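Local structure of separin (Saccharomyces cerevisiae, 5U1T) at residues N1392-L1395 with S1396-Y1400; L1082-K1085 with V1086-I1090; S60-S64 with H65-G69; L465-T469 with L470-F474. The protein is a caspase-like cysteine protease that cleaves the MCD1/SCC1 subunit of cohesin at the onset of anaphase, so that chromosomes can segregate. All coordinates share one frame; numbering follows the deposited sequence.

Contact 1. Residues N1392-L1395 with S1396-Y1400; sequences NKLL and SRFHY
Tyr1400 holds CG beside its own backbone N and anti to its carbonyl carbon (chi1 -66°), which swings the ring back across Leu1395. Leu1395 has the same kind of first torsion, and its side chain meets the ring at about a right angle. The backbone here follows the Schellman pattern that ends helix 1388-1397. Tyr1400 N bonds back five residues to Leu1395 O at 2.9 Å. Inside that loop, His1399 N makes a weak bond to Ser1396 O, and His1399 has positive phi. Leu1395 O is gripped twice, since Phe1398 N also donates to it at 3.1 Å. The two donors come from opposite faces of the carbonyl plane.

Leu1395 CB lies 3.4 Å from Tyr1400 CE1. The hydroxyl end of the ring reaches the preceding turn, where Ser1396 OG donates to Tyr1400 OH at 3.0 Å. With a leucine in place of Tyr1400, Ser1396 OG would probably lose this acceptor and the carbonyl of Leu1395 its aromatic cover.

On the other flank, Leu1394 CD2 touches Phe1398 CE2 at 4.3 Å, and both residues rest on Pro1523. Leu1395 packs on Leu1125 of helix 1111-1127. Arg1397 CG lies above one face of the Phe1398 ring. Leu1395 O lies 3.9 Å above the plane of the Tyr1400 ring, over its centre.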
loop_
_atom_site.group_PDB
_atom_site.type_symbol
_atom_site.label_atom_id
_atom_site.label_comp_id
_atom_site.label_asym_id
_atom_site.label_seq_id
_atom_site.Cartn_x
_atom_site.Cartn_y
_atom_site.Cartn_z
ATOM N N ASN A 1392 17.548 37.474 21.948
ATOM C CA ASN A 1392 16.806 37.976 23.103
ATOM C C ASN A 1392 16.632 36.947 24.200
ATOM O O ASN A 1392 16.486 37.309 25.359
ATOM C CB ASN A 1392 15.432 38.512 22.705
ATOM C CG ASN A 1392 14.647 39.027 23.909
ATOM O OD1 ASN A 1392 14.990 40.058 24.489
ATOM N ND2 ASN A 1392 13.608 38.292 24.304
ATOM N N LYS A 1393 16.646 35.663 23.864
ATOM C CA LYS A 1393 16.557 34.669 24.928
ATOM C C LYS A 1393 17.927 34.524 25.603
ATOM O O LYS A 1393 18.006 34.380 26.825
ATOM C CB LYS A 1393 16.038 33.322 24.407
ATOM C CG LYS A 1393 14.581 33.374 23.894
ATOM C CD LYS A 1393 13.589 34.037 24.898
ATOM C CE LYS A 1393 12.274 34.441 24.189
ATOM N NZ LYS A 1393 12.523 35.371 23.005
ATOM N N LEU A 1394 18.999 34.585 24.813
ATOM C CA LEU A 1394 20.345 34.551 25.368
ATOM C C LEU A 1394 20.548 35.729 26.318
ATOM O O LEU A 1394 21.104 35.568 27.409
ATOM C CB LEU A 1394 21.394 34.583 24.262
ATOM C CG LEU A 1394 21.985 33.238 23.860
ATOM C CD1 LEU A 1394 23.165 33.444 22.930
ATOM C CD2 LEU A 1394 22.401 32.457 25.084
ATOM N N LEU A 1395 20.091 36.910 25.912
ATOM C CA LEU A 1395 20.217 38.082 26.768
ATOM C C LEU A 1395 19.281 37.974 27.984
ATOM O O LEU A 1395 19.659 38.344 29.098
ATOM C CB LEU A 1395 19.947 39.375 25.985
ATOM C CG LEU A 1395 20.904 39.773 24.848
ATOM C CD1 LEU A 1395 20.548 41.131 24.283
ATOM C CD2 LEU A 1395 22.347 39.754 25.272
ATOM N N SER A 1396 18.071 37.462 27.792
ATOM C CA SER A 1396 17.191 37.224 28.940
ATOM C C SER A 1396 17.809 36.228 29.928
ATOM O O SER A 1396 17.633 36.356 31.132
ATOM C CB SER A 1396 15.817 36.719 28.488
ATOM O OG SER A 1396 14.928 37.804 28.275
ATOM N N ARG A 1397 18.547 35.254 29.410
ATOM C CA ARG A 1397 19.183 34.241 30.241
ATOM C C ARG A 1397 20.211 34.847 31.184
ATOM O O ARG A 1397 20.466 34.302 32.262
ATOM C CB ARG A 1397 19.842 33.175 29.360
ATOM C CG ARG A 1397 20.396 31.962 30.094
ATOM C CD ARG A 1397 20.982 30.960 29.103
ATOM N NE ARG A 1397 21.974 30.095 29.732
ATOM C CZ ARG A 1397 22.596 29.095 29.113
ATOM N NH1 ARG A 1397 23.493 28.353 29.769
ATOM N NH2 ARG A 1397 22.319 28.844 27.836
ATOM N N PHE A 1398 20.797 35.975 30.793
ATOM C CA PHE A 1398 21.836 36.606 31.612
ATOM C C PHE A 1398 21.492 38.073 31.934
ATOM O O PHE A 1398 22.355 38.960 31.882
ATOM C CB PHE A 1398 23.204 36.509 30.908
ATOM C CG PHE A 1398 23.644 35.091 30.595
ATOM C CD1 PHE A 1398 24.253 34.305 31.563
ATOM C CD2 PHE A 1398 23.450 34.552 29.329
ATOM C CE1 PHE A 1398 24.660 33.006 31.279
ATOM C CE2 PHE A 1398 23.852 33.254 29.035
ATOM C CZ PHE A 1398 24.457 32.479 30.016
ATOM N N HIS A 1399 20.223 38.310 32.194
ATOM C CA HIS A 1399 19.742 39.599 32.630
ATOM C C HIS A 1399 20.396 40.759 31.932
ATOM O O HIS A 1399 20.710 41.745 32.547
ATOM C CB HIS A 1399 19.926 39.714 34.123
ATOM C CG HIS A 1399 19.356 38.572 34.878
ATOM N ND1 HIS A 1399 20.112 37.496 35.267
ATOM C CD2 HIS A 1399 18.103 38.334 35.313
ATOM C CE1 HIS A 1399 19.349 36.645 35.919
ATOM N NE2 HIS A 1399 18.125 37.130 35.961
ATOM N N TYR A 1400 20.613 40.619 30.643
ATOM C CA TYR A 1400 20.954 41.739 29.798
ATOM C C TYR A 1400 22.222 42.414 30.256
ATOM O O TYR A 1400 22.287 43.612 30.386
ATOM C CB TYR A 1400 19.809 42.724 29.736
ATOM C CG TYR A 1400 18.609 42.158 29.060
ATOM C CD1 TYR A 1400 18.603 41.934 27.712
ATOM C CD2 TYR A 1400 17.484 41.826 29.771
ATOM C CE1 TYR A 1400 17.506 41.402 27.089
ATOM C CE2 TYR A 1400 16.382 41.293 29.146
ATOM C CZ TYR A 1400 16.413 41.088 27.806
ATOM O OH TYR A 1400 15.340 40.570 27.183
#

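Contact 2. Residues L1082-K1085 with V1086-I1090; sequences LFDK and VLNNI
Leu1082 and Val1086 meet one helical turn apart. Leu1082 CG lies 4.2 Å from Val1086 CG2. Beneath this pair, Val1086 N donates to Leu1082 O at 2.8 Å in an almost straight bond (N-H...O 178°). The first torsion of Val1086 sets CG2 beside its backbone N (CG1 is anti to it, chi1 169°), and this turns CG2 back toward Leu1082. The next bond runs from Leu1087 N to Phe1083 O at 2.9 Å.

Further on, Asp1084 and Asn1088 lie side by side and point the same way. Their planes are 31° apart, and Asp1084 OD1 stays 4.2 Å from Asn1088 ND2.

All this belongs to the last turns of helix 1075-1088, where the bonding pattern tightens. Lys1085 O accepts both Asn1089 N, four residues on, at 3.2 Å and Asn1088 N, three residues on, at 3.1 Å. Asn1089 N also donates to Val1086 O, another three-residue step of the 3-10 kind. The chain then leaves the helix.

Beyond this shell, Lys1085 bends at chi2 and sends NZ to the carbonyls of Lys1484 and Leu1519, the latter at the end of helix 1513-1519. Lys1484 NZ also makes a long, weak ion pair with Asp1084 OD1. Ile757 of helix 756-775 packs against Val1086 and Leu1087, while Leu1082 touches Glu1114 and Arg1117 of helix 1111-1127.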
loop_
_atom_site.group_PDB
_atom_site.type_symbol
_atom_site.label_atom_id
_atom_site.label_comp_id
_atom_site.label_asym_id
_atom_site.label_seq_id
_atom_site.Cartn_x
_atom_site.Cartn_y
_atom_site.Cartn_z
ATOM N N LEU A 1082 13.738 26.233 15.654
ATOM C CA LEU A 1082 12.828 25.740 16.661
ATOM C C LEU A 1082 12.315 24.356 16.269
ATOM O O LEU A 1082 12.211 23.462 17.108
ATOM C CB LEU A 1082 11.668 26.703 16.856
ATOM C CG LEU A 1082 10.664 26.256 17.909
ATOM C CD1 LEU A 1082 11.170 26.493 19.332
ATOM C CD2 LEU A 1082 9.358 26.959 17.672
ATOM N N PHE A 1083 11.999 24.180 14.995
ATOM C CA PHE A 1083 11.545 22.880 14.520
ATOM C C PHE A 1083 12.628 21.844 14.756
ATOM O O PHE A 1083 12.344 20.733 15.191
ATOM C CB PHE A 1083 11.160 22.932 13.041
ATOM C CG PHE A 1083 9.722 23.260 12.817
ATOM C CD1 PHE A 1083 8.733 22.611 13.547
ATOM C CD2 PHE A 1083 9.347 24.223 11.903
ATOM C CE1 PHE A 1083 7.402 22.911 13.356
ATOM C CE2 PHE A 1083 8.015 24.523 11.708
ATOM C CZ PHE A 1083 7.042 23.865 12.438
ATOM N N ASP A 1084 13.869 22.234 14.487
ATOM C CA ASP A 1084 15.005 21.363 14.721
ATOM C C ASP A 1084 15.059 20.946 16.178
ATOM O O ASP A 1084 15.180 19.760 16.478
ATOM C CB ASP A 1084 16.313 22.043 14.339
ATOM C CG ASP A 1084 17.491 21.104 14.428
ATOM O OD1 ASP A 1084 17.995 20.868 15.543
ATOM O OD2 ASP A 1084 17.909 20.573 13.385
ATOM N N LYS A 1085 14.970 21.925 17.078
ATOM C CA LYS A 1085 15.035 21.651 18.510
ATOM C C LYS A 1085 13.877 20.739 18.949
ATOM O O LYS A 1085 14.110 19.679 19.540
ATOM C CB LYS A 1085 15.034 22.963 19.301
ATOM C CG LYS A 1085 15.094 22.823 20.819
ATOM C CD LYS A 1085 16.469 22.448 21.339
ATOM C CE LYS A 1085 16.480 22.483 22.871
ATOM N NZ LYS A 1085 17.763 22.046 23.505
ATOM N N VAL A 1086 12.641 21.129 18.636
ATOM C CA VAL A 1086 11.464 20.372 19.070
ATOM C C VAL A 1086 11.454 18.927 18.558
ATOM O O VAL A 1086 11.295 17.987 19.343
ATOM C CB VAL A 1086 10.160 21.060 18.629
ATOM C CG1 VAL A 1086 8.976 20.135 18.848
ATOM C CG2 VAL A 1086 9.970 22.363 19.389
ATOM N N LEU A 1087 11.638 18.757 17.250
ATOM C CA LEU A 1087 11.645 17.438 16.630
ATOM C C LEU A 1087 12.734 16.526 17.188
ATOM O O LEU A 1087 12.655 15.301 17.052
ATOM C CB LEU A 1087 11.802 17.562 15.114
ATOM C CG LEU A 1087 10.500 17.794 14.337
ATOM C CD1 LEU A 1087 10.778 18.030 12.870
ATOM C CD2 LEU A 1087 9.538 16.619 14.496
ATOM N N ASN A 1088 13.688 17.086 17.898
ATOM C CA ASN A 1088 14.825 16.313 18.359
ATOM C C ASN A 1088 14.671 15.903 19.815
ATOM O O ASN A 1088 15.282 14.963 20.263
ATOM C CB ASN A 1088 16.101 17.116 18.178
ATOM C CG ASN A 1088 17.162 16.367 17.415
ATOM O OD1 ASN A 1088 17.734 15.423 17.912
ATOM N ND2 ASN A 1088 17.440 16.802 16.208
ATOM N N ASN A 1089 13.847 16.616 20.557
ATOM C CA ASN A 1089 13.575 16.257 21.937
ATOM C C ASN A 1089 12.271 15.459 22.055
ATOM O O ASN A 1089 11.764 15.230 23.158
ATOM C CB ASN A 1089 13.536 17.509 22.805
ATOM C CG ASN A 1089 14.914 18.165 22.955
ATOM O OD1 ASN A 1089 15.297 19.053 22.176
ATOM N ND2 ASN A 1089 15.660 17.738 23.966
ATOM N N ILE A 1090 11.748 15.025 20.906
ATOM C CA ILE A 1090 10.586 14.143 20.849
ATOM C C ILE A 1090 10.840 12.790 21.513
ATOM O O ILE A 1090 11.775 12.081 21.144
ATOM C CB ILE A 1090 10.154 13.864 19.390
ATOM C CG1 ILE A 1090 9.655 15.139 18.709
ATOM C CG2 ILE A 1090 9.083 12.783 19.353
ATOM C CD1 ILE A 1090 8.792 14.874 17.470
#

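Contact 3. Residues S60-S64 with H65-G69; sequences SLLKS and HHMWG
His65 N still donates to Leu61 O at 2.9 Å as in the helix, but Met67 N reaches back five residues to Leu62 O, also at 2.9 Å. His66 N bonds weakly to Lys63 O inside that longer loop, and His66 has positive phi (52°). This is a Schellman motif at the end of helix 48-64. An inverse gamma turn centred on Met67 follows and leads into helix 69-87.

Two side-chain contacts accompany the turn, one apolar and one CH-pi. In the apolar one, Leu62 CD2 packs on Met67 CB at 3.7 Å, and the side chain of Leu62 also touches His70, Ile71 and Thr74 of the next helix. Met67 bends away beyond CB.

Leu61 and His65 form the other. With CG beside its own backbone N (chi1 -60°), the His65 ring turns a face to Leu61 in the preceding turn. Leu61 covers that face by the CH-pi contact, with Leu61 CG 4.0 Å from the centroid of the His65 ring. The imidazole is buried between the helix end and a loop far along the sequence, 550-552, where ND1 bonds to Leu550 O and the ring stacks on His551.

His66 is tied at NE2 to Ser500 OG. Trp68 turns its six-membered ring back to the helix, where Trp68 CZ3 lies 3.8 Å from Lys63 O.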
loop_
_atom_site.group_PDB
_atom_site.type_symbol
_atom_site.label_atom_id
_atom_site.label_comp_id
_atom_site.label_asym_id
_atom_site.label_seq_id
_atom_site.Cartn_x
_atom_site.Cartn_y
_atom_site.Cartn_z
ATOM N N SER A 60 -12.638 -41.957 -22.954
ATOM C CA SER A 60 -11.653 -41.429 -22.020
ATOM C C SER A 60 -11.391 -39.957 -22.181
ATOM O O SER A 60 -11.299 -39.222 -21.202
ATOM C CB SER A 60 -10.336 -42.148 -22.181
ATOM O OG SER A 60 -10.408 -43.392 -21.547
ATOM N N LEU A 61 -11.234 -39.544 -23.428
ATOM C CA LEU A 61 -10.984 -38.145 -23.734
ATOM C C LEU A 61 -12.158 -37.285 -23.316
ATOM O O LEU A 61 -11.981 -36.269 -22.650
ATOM C CB LEU A 61 -10.710 -37.938 -25.222
ATOM C CG LEU A 61 -10.428 -36.454 -25.450
ATOM C CD1 LEU A 61 -9.042 -36.234 -26.028
ATOM C CD2 LEU A 61 -11.501 -35.797 -26.338
ATOM N N LEU A 62 -13.349 -37.704 -23.715
ATOM C CA LEU A 62 -14.566 -36.955 -23.487
ATOM C C LEU A 62 -14.818 -36.760 -22.006
ATOM O O LEU A 62 -15.297 -35.716 -21.569
ATOM C CB LEU A 62 -15.743 -37.673 -24.147
ATOM C CG LEU A 62 -15.704 -37.482 -25.657
ATOM C CD1 LEU A 62 -16.821 -38.258 -26.314
ATOM C CD2 LEU A 62 -15.793 -36.007 -25.978
ATOM N N LYS A 63 -14.491 -37.789 -21.245
ATOM C CA LYS A 63 -14.665 -37.783 -19.816
ATOM C C LYS A 63 -13.651 -36.840 -19.219
ATOM O O LYS A 63 -13.943 -36.108 -18.271
ATOM C CB LYS A 63 -14.478 -39.189 -19.256
ATOM C CG LYS A 63 -14.851 -39.336 -17.821
ATOM C CD LYS A 63 -15.201 -40.773 -17.517
ATOM C CE LYS A 63 -13.960 -41.672 -17.475
ATOM N NZ LYS A 63 -13.255 -41.603 -16.161
ATOM N N SER A 64 -12.449 -36.858 -19.778
ATOM C CA SER A 64 -11.374 -36.094 -19.196
ATOM C C SER A 64 -11.558 -34.602 -19.433
ATOM O O SER A 64 -11.133 -33.794 -18.610
ATOM C CB SER A 64 -10.043 -36.539 -19.751
ATOM O OG SER A 64 -9.007 -35.887 -19.058
ATOM N N HIS A 65 -12.188 -34.239 -20.549
ATOM C CA HIS A 65 -12.338 -32.835 -20.901
ATOM C C HIS A 65 -13.732 -32.331 -20.597
ATOM O O HIS A 65 -14.166 -31.354 -21.176
ATOM C CB HIS A 65 -12.027 -32.610 -22.385
ATOM C CG HIS A 65 -10.636 -33.003 -22.777
ATOM N ND1 HIS A 65 -10.154 -32.844 -24.059
ATOM C CD2 HIS A 65 -9.622 -33.545 -22.059
ATOM C CE1 HIS A 65 -8.903 -33.277 -24.113
ATOM N NE2 HIS A 65 -8.555 -33.698 -22.909
ATOM N N HIS A 66 -14.434 -33.050 -19.724
ATOM C CA HIS A 66 -15.814 -32.738 -19.320
ATOM C C HIS A 66 -16.837 -32.525 -20.461
ATOM O O HIS A 66 -17.860 -31.889 -20.265
ATOM C CB HIS A 66 -15.795 -31.502 -18.402
ATOM C CG HIS A 66 -15.270 -31.787 -17.027
ATOM N ND1 HIS A 66 -15.864 -31.292 -15.885
ATOM C CD2 HIS A 66 -14.233 -32.547 -16.613
ATOM C CE1 HIS A 66 -15.209 -31.734 -14.826
ATOM N NE2 HIS A 66 -14.218 -32.498 -15.244
ATOM N N MET A 67 -16.575 -33.077 -21.637
ATOM C CA MET A 67 -17.457 -32.906 -22.788
ATOM C C MET A 67 -18.588 -33.952 -22.799
ATOM O O MET A 67 -18.558 -34.910 -23.586
ATOM C CB MET A 67 -16.637 -33.006 -24.071
ATOM C CG MET A 67 -15.748 -31.832 -24.321
ATOM S SD MET A 67 -16.785 -30.383 -24.613
ATOM C CE MET A 67 -16.934 -30.427 -26.394
ATOM N N TRP A 68 -19.579 -33.784 -21.931
ATOM C CA TRP A 68 -20.484 -34.888 -21.610
ATOM C C TRP A 68 -21.447 -35.249 -22.738
ATOM O O TRP A 68 -21.886 -36.391 -22.846
ATOM C CB TRP A 68 -21.301 -34.567 -20.359
ATOM C CG TRP A 68 -20.556 -33.850 -19.219
ATOM C CD1 TRP A 68 -20.860 -32.624 -18.680
ATOM C CD2 TRP A 68 -19.435 -34.344 -18.464
ATOM N NE1 TRP A 68 -20.001 -32.329 -17.653
ATOM C CE2 TRP A 68 -19.111 -33.356 -17.506
ATOM C CE3 TRP A 68 -18.666 -35.505 -18.519
ATOM C CZ2 TRP A 68 -18.058 -33.512 -16.599
ATOM C CZ3 TRP A 68 -17.613 -35.652 -17.625
ATOM C CH2 TRP A 68 -17.318 -34.662 -16.679
ATOM N N GLY A 69 -21.780 -34.272 -23.569
ATOM C CA GLY A 69 -22.791 -34.429 -24.589
ATOM C C GLY A 69 -22.273 -35.260 -25.725
ATOM O O GLY A 69 -23.048 -35.888 -26.436
#

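Contact 4. Residues L465-T469 with L470-F474; sequences LRNDT and LSFVF
Thr469 is the N-cap of helix 470-485, and its hydroxyl caps the backbone N of Phe472. The polar contacts form a short relay. Phe472 N donates to Thr469 OG1 at 2.9 Å, with an N-H...O angle of 152°. Thr469 OG1 in turn donates to Asn467 OD1 at 2.7 Å, on a lone pair in the plane of the amide. Asn467 OD1 also accepts from Thr469 N at 3.0 Å, which closes an Asx turn. The second donor is tilted from the amide plane. The hydroxyl is therefore held on two sides, as donor and as acceptor. The torsion of Thr469 makes this possible: OG1 stands between the backbone N and the carbonyl carbon (chi1 72°), where it reaches both the turn and the helix. With an alanine at Asn467, Thr469 N and OG1 would probably lose their shared acceptor, leaving the capping hydroxyl freer to turn away from Phe472 N.

Leu470 N bonds to Tyr556 OH, and Ser471 OG bonds weakly to Arg599 O. Met464 touches Phe472, while the ring of Phe474 meets that of Phe603 and packs on helix 523-533.

Van der Waals contacts run beside the relay. The amide of Asn467 lies against the root of the Phe472 ring, with Asn467 CG 3.5 Å from Phe472 CG. The two planes are 26° apart. Within the first turn, Val473 CG1 rests 3.5 Å from Thr469 O.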
loop_
_atom_site.group_PDB
_atom_site.type_symbol
_atom_site.label_atom_id
_atom_site.label_comp_id
_atom_site.label_asym_id
_atom_site.label_seq_id
_atom_site.Cartn_x
_atom_site.Cartn_y
_atom_site.Cartn_z
ATOM N N LEU A 465 -21.667 -35.007 -11.998
ATOM C CA LEU A 465 -23.062 -35.157 -12.418
ATOM C C LEU A 465 -23.376 -34.522 -13.768
ATOM O O LEU A 465 -24.437 -33.932 -13.939
ATOM C CB LEU A 465 -24.002 -34.579 -11.365
ATOM C CG LEU A 465 -24.134 -35.337 -10.044
ATOM C CD1 LEU A 465 -25.095 -34.608 -9.120
ATOM C CD2 LEU A 465 -24.610 -36.791 -10.253
ATOM N N ARG A 466 -22.456 -34.669 -14.719
ATOM C CA ARG A 466 -22.591 -34.112 -16.069
ATOM C C ARG A 466 -22.841 -32.598 -16.072
ATOM O O ARG A 466 -23.597 -32.073 -16.894
ATOM C CB ARG A 466 -23.709 -34.820 -16.842
ATOM C CG ARG A 466 -23.370 -36.236 -17.271
ATOM C CD ARG A 466 -24.488 -36.858 -18.073
ATOM N NE ARG A 466 -24.723 -36.167 -19.338
ATOM C CZ ARG A 466 -24.274 -36.572 -20.523
ATOM N NH1 ARG A 466 -23.548 -37.672 -20.634
ATOM N NH2 ARG A 466 -24.551 -35.869 -21.609
ATOM N N ASN A 467 -22.189 -31.907 -15.145
ATOM C CA ASN A 467 -22.301 -30.472 -15.039
ATOM C C ASN A 467 -21.331 -29.790 -15.999
ATOM O O ASN A 467 -20.140 -30.082 -16.008
ATOM C CB ASN A 467 -22.037 -30.029 -13.606
ATOM C CG ASN A 467 -22.331 -28.567 -13.391
ATOM O OD1 ASN A 467 -21.627 -27.698 -13.906
ATOM N ND2 ASN A 467 -23.370 -28.287 -12.617
ATOM N N ASP A 468 -21.836 -28.876 -16.813
ATOM C CA ASP A 468 -21.000 -28.316 -17.869
ATOM C C ASP A 468 -20.644 -26.844 -17.638
ATOM O O ASP A 468 -20.559 -26.061 -18.584
ATOM C CB ASP A 468 -21.695 -28.479 -19.222
ATOM C CG ASP A 468 -23.096 -27.929 -19.212
ATOM O OD1 ASP A 468 -23.425 -27.195 -18.250
ATOM O OD2 ASP A 468 -23.873 -28.235 -20.152
ATOM N N THR A 469 -20.438 -26.487 -16.376
ATOM C CA THR A 469 -20.031 -25.132 -16.022
ATOM C C THR A 469 -18.647 -25.141 -15.382
ATOM O O THR A 469 -18.331 -26.035 -14.617
ATOM C CB THR A 469 -21.032 -24.472 -15.047
ATOM O OG1 THR A 469 -20.909 -25.078 -13.749
ATOM C CG2 THR A 469 -22.453 -24.625 -15.558
ATOM N N LEU A 470 -17.823 -24.152 -15.710
ATOM C CA LEU A 470 -16.564 -23.950 -15.001
ATOM C C LEU A 470 -16.828 -23.604 -13.532
ATOM O O LEU A 470 -16.090 -24.030 -12.653
ATOM C CB LEU A 470 -15.743 -22.849 -15.665
ATOM C CG LEU A 470 -14.324 -22.611 -15.156
ATOM C CD1 LEU A 470 -13.414 -23.730 -15.591
ATOM C CD2 LEU A 470 -13.793 -21.266 -15.638
ATOM N N SER A 471 -17.887 -22.844 -13.267
ATOM C CA SER A 471 -18.207 -22.456 -11.898
ATOM C C SER A 471 -18.418 -23.658 -10.989
ATOM O O SER A 471 -17.892 -23.678 -9.881
ATOM C CB SER A 471 -19.439 -21.540 -11.849
ATOM O OG SER A 471 -20.457 -21.934 -12.761
ATOM N N PHE A 472 -19.114 -24.673 -11.452
ATOM C CA PHE A 472 -19.334 -25.823 -10.606
ATOM C C PHE A 472 -18.085 -26.621 -10.302
ATOM O O PHE A 472 -17.876 -27.034 -9.194
ATOM C CB PHE A 472 -20.391 -26.754 -11.175
ATOM C CG PHE A 472 -20.539 -28.002 -10.381
ATOM C CD1 PHE A 472 -21.267 -28.005 -9.231
ATOM C CD2 PHE A 472 -19.889 -29.141 -10.747
ATOM C CE1 PHE A 472 -21.371 -29.132 -8.466
ATOM C CE2 PHE A 472 -19.984 -30.268 -9.990
ATOM C CZ PHE A 472 -20.728 -30.265 -8.849
ATOM N N VAL A 473 -17.238 -26.823 -11.290
ATOM C CA VAL A 473 -16.050 -27.613 -11.096
ATOM C C VAL A 473 -15.011 -26.919 -10.254
ATOM O O VAL A 473 -14.221 -27.558 -9.619
ATOM C CB VAL A 473 -15.467 -28.099 -12.422
ATOM C CG1 VAL A 473 -15.198 -26.946 -13.339
ATOM C CG2 VAL A 473 -14.202 -28.868 -12.185
ATOM N N PHE A 474 -15.012 -25.605 -10.257
ATOM C CA PHE A 474 -14.093 -24.868 -9.439
ATOM C C PHE A 474 -14.567 -24.917 -8.014
ATOM O O PHE A 474 -13.821 -25.136 -7.103
ATOM C CB PHE A 474 -14.032 -23.438 -9.907
ATOM C CG PHE A 474 -12.710 -23.060 -10.419
ATOM C CD1 PHE A 474 -11.705 -22.743 -9.558
ATOM C CD2 PHE A 474 -12.463 -23.079 -11.747
ATOM C CE1 PHE A 474 -10.470 -22.418 -10.019
ATOM C CE2 PHE A 474 -11.232 -22.757 -12.225
ATOM C CZ PHE A 474 -10.230 -22.425 -11.357
#

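Overall arrangement
Along the chain the order is contact 3, contact 4, contact 2, contact 1. Three lie at the C-terminal ends of helices (48-64, 1075-1088, 1388-1397), and contact 4 at the N-terminal end of helix 470-485. They form two distant groups on opposite sides of the chain's centre. Contacts 3 and 4 have centres about 12 Å apart and touch: Trp68 NE1 probably bonds to Asn467 O at 2.8 Å, joining two distant parts of the sequence. Contacts 1 and 2 have centres about 21 Å apart and do not touch, but both pack on helix 1111-1127. The centres of contacts 1 and 3 are about 95 Å apart, which reflects the elongated shape of this largely helical protease.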